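Local coordinates for flagellar hook-associated protein 2 (Bdellovibrio bacteriovorus, PDB 6KTY) that probably forms, as a pentamer, the cap at the tip of the growing flagellar filament, where it assists flagellin polymerization and keeps subunits from leaking out, at residues 62-67 with 89-94. Numbering follows the deposited sequence.
Sequences GYIKFE and KQINAA
A single methyl carries this contact: CD1 of Ile91, on the helix, meets both Phe66 and Ile64 of the strand. It comes to the Phe66 ring at the edge, near the ring plane, with CD1 of Ile91 4.3 Å from CZ of Phe66. The end methyl of Ile64 comes up to the flank of the Ile91 methyl, CD1 of Ile64 lying 4.5 Å from CD1 of Ile91. Both distances are loose van der Waals contacts, and no hydrogen bond spans the segments. Ile91 reaches this far because its longer branch is extended about the CB-CG1 bond, CD1 lying anti to CA (chi2 166°). Ile64 adopts nearly the same conformation, and the two extended branches bridge the 9.0 Å between the CA atoms of Ile64 and Ile91, the closest pair across the segments. Residues 64 and 66 face the helix together because they are two apart on one strand, and backbone hydrogen bonds of Ile64 with Val75 and of Phe66 with Lys73 hold that strand against its neighbour 71-77. On the helix, Gln90 is hydrogen-bonded through OE1 to N of Asn78, and Asn92 through OD1 to N of Ala100. This is apolar helix-on-sheet packing within one globular domain: helix 84-94 lies against strand 63-68, the middle strand between 71-77 and 129-136, while Leu98 and Val117 from strands 98-104 and 113-119 touch both Phe66 and Ile91, joining a second antiparallel sheet to the same buried core.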
loop_
_atom_site.group_PDB
_atom_site.type_symbol
_atom_site.label_atom_id
_atom_site.label_comp_id
_atom_site.label_asym_id
_atom_site.label_seq_id
_atom_site.Cartn_x
_atom_site.Cartn_y
_atom_site.Cartn_z
ATOM N N GLY A 62 -9.516 -17.379 -42.132
ATOM C CA GLY A 62 -9.275 -18.737 -41.645
ATOM C C GLY A 62 -9.955 -18.862 -40.311
ATOM O O GLY A 62 -11.159 -18.599 -40.221
ATOM N N TYR A 63 -9.180 -19.230 -39.282
ATOM C CA TYR A 63 -9.714 -19.329 -37.934
ATOM C C TYR A 63 -8.679 -19.160 -36.827
ATOM O O TYR A 63 -7.458 -19.287 -37.039
ATOM C CB TYR A 63 -10.475 -20.648 -37.738
ATOM C CG TYR A 63 -9.634 -21.909 -37.711
ATOM C CD1 TYR A 63 -8.982 -22.327 -36.537
ATOM C CD2 TYR A 63 -9.530 -22.710 -38.819
ATOM C CE1 TYR A 63 -8.219 -23.503 -36.507
ATOM C CE2 TYR A 63 -8.771 -23.882 -38.798
ATOM C CZ TYR A 63 -8.128 -24.275 -37.633
ATOM O OH TYR A 63 -7.378 -25.431 -37.625
ATOM N N ILE A 64 -9.179 -18.871 -35.634
ATOM C CA ILE A 64 -8.351 -18.862 -34.430
ATOM C C ILE A 64 -8.882 -19.957 -33.506
ATOM O O ILE A 64 -10.093 -20.045 -33.277
ATOM C CB ILE A 64 -8.349 -17.501 -33.732
ATOM C CG1 ILE A 64 -7.718 -16.437 -34.631
ATOM C CG2 ILE A 64 -7.579 -17.540 -32.425
ATOM C CD1 ILE A 64 -8.074 -15.035 -34.189
ATOM N N LYS A 65 -7.966 -20.795 -33.013
ATOM C CA LYS A 65 -8.304 -21.927 -32.144
ATOM C C LYS A 65 -8.182 -21.570 -30.662
ATOM O O LYS A 65 -7.212 -20.934 -30.210
ATOM C CB LYS A 65 -7.394 -23.118 -32.512
ATOM C CG LYS A 65 -7.839 -24.493 -32.040
ATOM C CD LYS A 65 -7.087 -25.589 -32.815
ATOM C CE LYS A 65 -7.233 -26.950 -32.170
ATOM N NZ LYS A 65 -6.204 -27.916 -32.645
ATOM N N PHE A 66 -9.170 -21.981 -29.878
ATOM C CA PHE A 66 -9.099 -21.828 -28.428
ATOM C C PHE A 66 -9.365 -23.185 -27.795
ATOM O O PHE A 66 -10.246 -23.920 -28.263
ATOM C CB PHE A 66 -10.138 -20.813 -27.955
ATOM C CG PHE A 66 -10.021 -19.486 -28.627
ATOM C CD1 PHE A 66 -8.996 -18.612 -28.279
ATOM C CD2 PHE A 66 -10.924 -19.114 -29.625
ATOM C CE1 PHE A 66 -8.870 -17.383 -28.910
ATOM C CE2 PHE A 66 -10.809 -17.894 -30.248
ATOM C CZ PHE A 66 -9.779 -17.017 -29.886
ATOM N N GLU A 67 -8.587 -23.556 -26.779
ATOM C CA GLU A 67 -8.898 -24.777 -26.009
ATOM C C GLU A 67 -9.501 -24.272 -24.717
ATOM O O GLU A 67 -8.853 -23.514 -23.986
ATOM C CB GLU A 67 -7.680 -25.627 -25.680
ATOM C CG GLU A 67 -6.930 -26.167 -26.897
ATOM C CD GLU A 67 -7.701 -27.223 -27.668
ATOM O OE1 GLU A 67 -8.846 -27.564 -27.302
ATOM O OE2 GLU A 67 -7.147 -27.719 -28.658
ATOM N N LYS A 89 -14.864 -8.176 -32.980
ATOM C CA LYS A 89 -16.330 -8.298 -33.015
ATOM C C LYS A 89 -16.778 -9.759 -33.291
ATOM O O LYS A 89 -17.748 -10.193 -32.729
ATOM C CB LYS A 89 -16.988 -7.306 -34.014
ATOM C CG LYS A 89 -16.892 -5.836 -33.506
ATOM C CD LYS A 89 -17.355 -4.841 -34.541
ATOM C CE LYS A 89 -17.424 -3.385 -34.020
ATOM N NZ LYS A 89 -16.186 -2.890 -33.287
ATOM N N GLN A 90 -16.050 -10.489 -34.145
ATOM C CA GLN A 90 -16.382 -11.893 -34.503
ATOM C C GLN A 90 -16.110 -12.854 -33.328
ATOM O O GLN A 90 -16.864 -13.787 -33.091
ATOM C CB GLN A 90 -15.576 -12.354 -35.739
ATOM C CG GLN A 90 -15.939 -11.626 -37.049
ATOM C CD GLN A 90 -15.156 -12.110 -38.306
ATOM O OE1 GLN A 90 -15.382 -13.224 -38.812
ATOM N NE2 GLN A 90 -14.298 -11.231 -38.858
ATOM N N ILE A 91 -15.024 -12.622 -32.589
ATOM C CA ILE A 91 -14.761 -13.395 -31.363
ATOM C C ILE A 91 -15.892 -13.127 -30.392
ATOM O O ILE A 91 -16.475 -14.071 -29.888
ATOM C CB ILE A 91 -13.389 -13.121 -30.713
ATOM C CG1 ILE A 91 -12.244 -13.606 -31.618
ATOM C CG2 ILE A 91 -13.264 -13.798 -29.368
ATOM C CD1 ILE A 91 -10.809 -13.073 -31.231
ATOM N N ASN A 92 -16.270 -11.871 -30.166
ATOM C CA ASN A 92 -17.356 -11.636 -29.221
ATOM C C ASN A 92 -18.677 -12.277 -29.720
ATOM O O ASN A 92 -19.390 -12.902 -28.940
ATOM C CB ASN A 92 -17.543 -10.149 -28.929
ATOM C CG ASN A 92 -16.403 -9.570 -28.101
ATOM O OD1 ASN A 92 -15.789 -10.283 -27.288
ATOM N ND2 ASN A 92 -16.092 -8.277 -28.315
ATOM N N ALA A 93 -18.975 -12.164 -31.019
ATOM C CA ALA A 93 -20.256 -12.670 -31.540
ATOM C C ALA A 93 -20.295 -14.196 -31.543
ATOM O O ALA A 93 -21.358 -14.768 -31.544
ATOM C CB ALA A 93 -20.531 -12.140 -32.941
ATOM N N ALA A 94 -19.136 -14.851 -31.554
ATOM C CA ALA A 94 -19.083 -16.310 -31.518
ATOM C C ALA A 94 -19.641 -16.892 -30.217
ATOM O O ALA A 94 -20.035 -18.054 -30.181
ATOM C CB ALA A 94 -17.652 -16.774 -31.712
#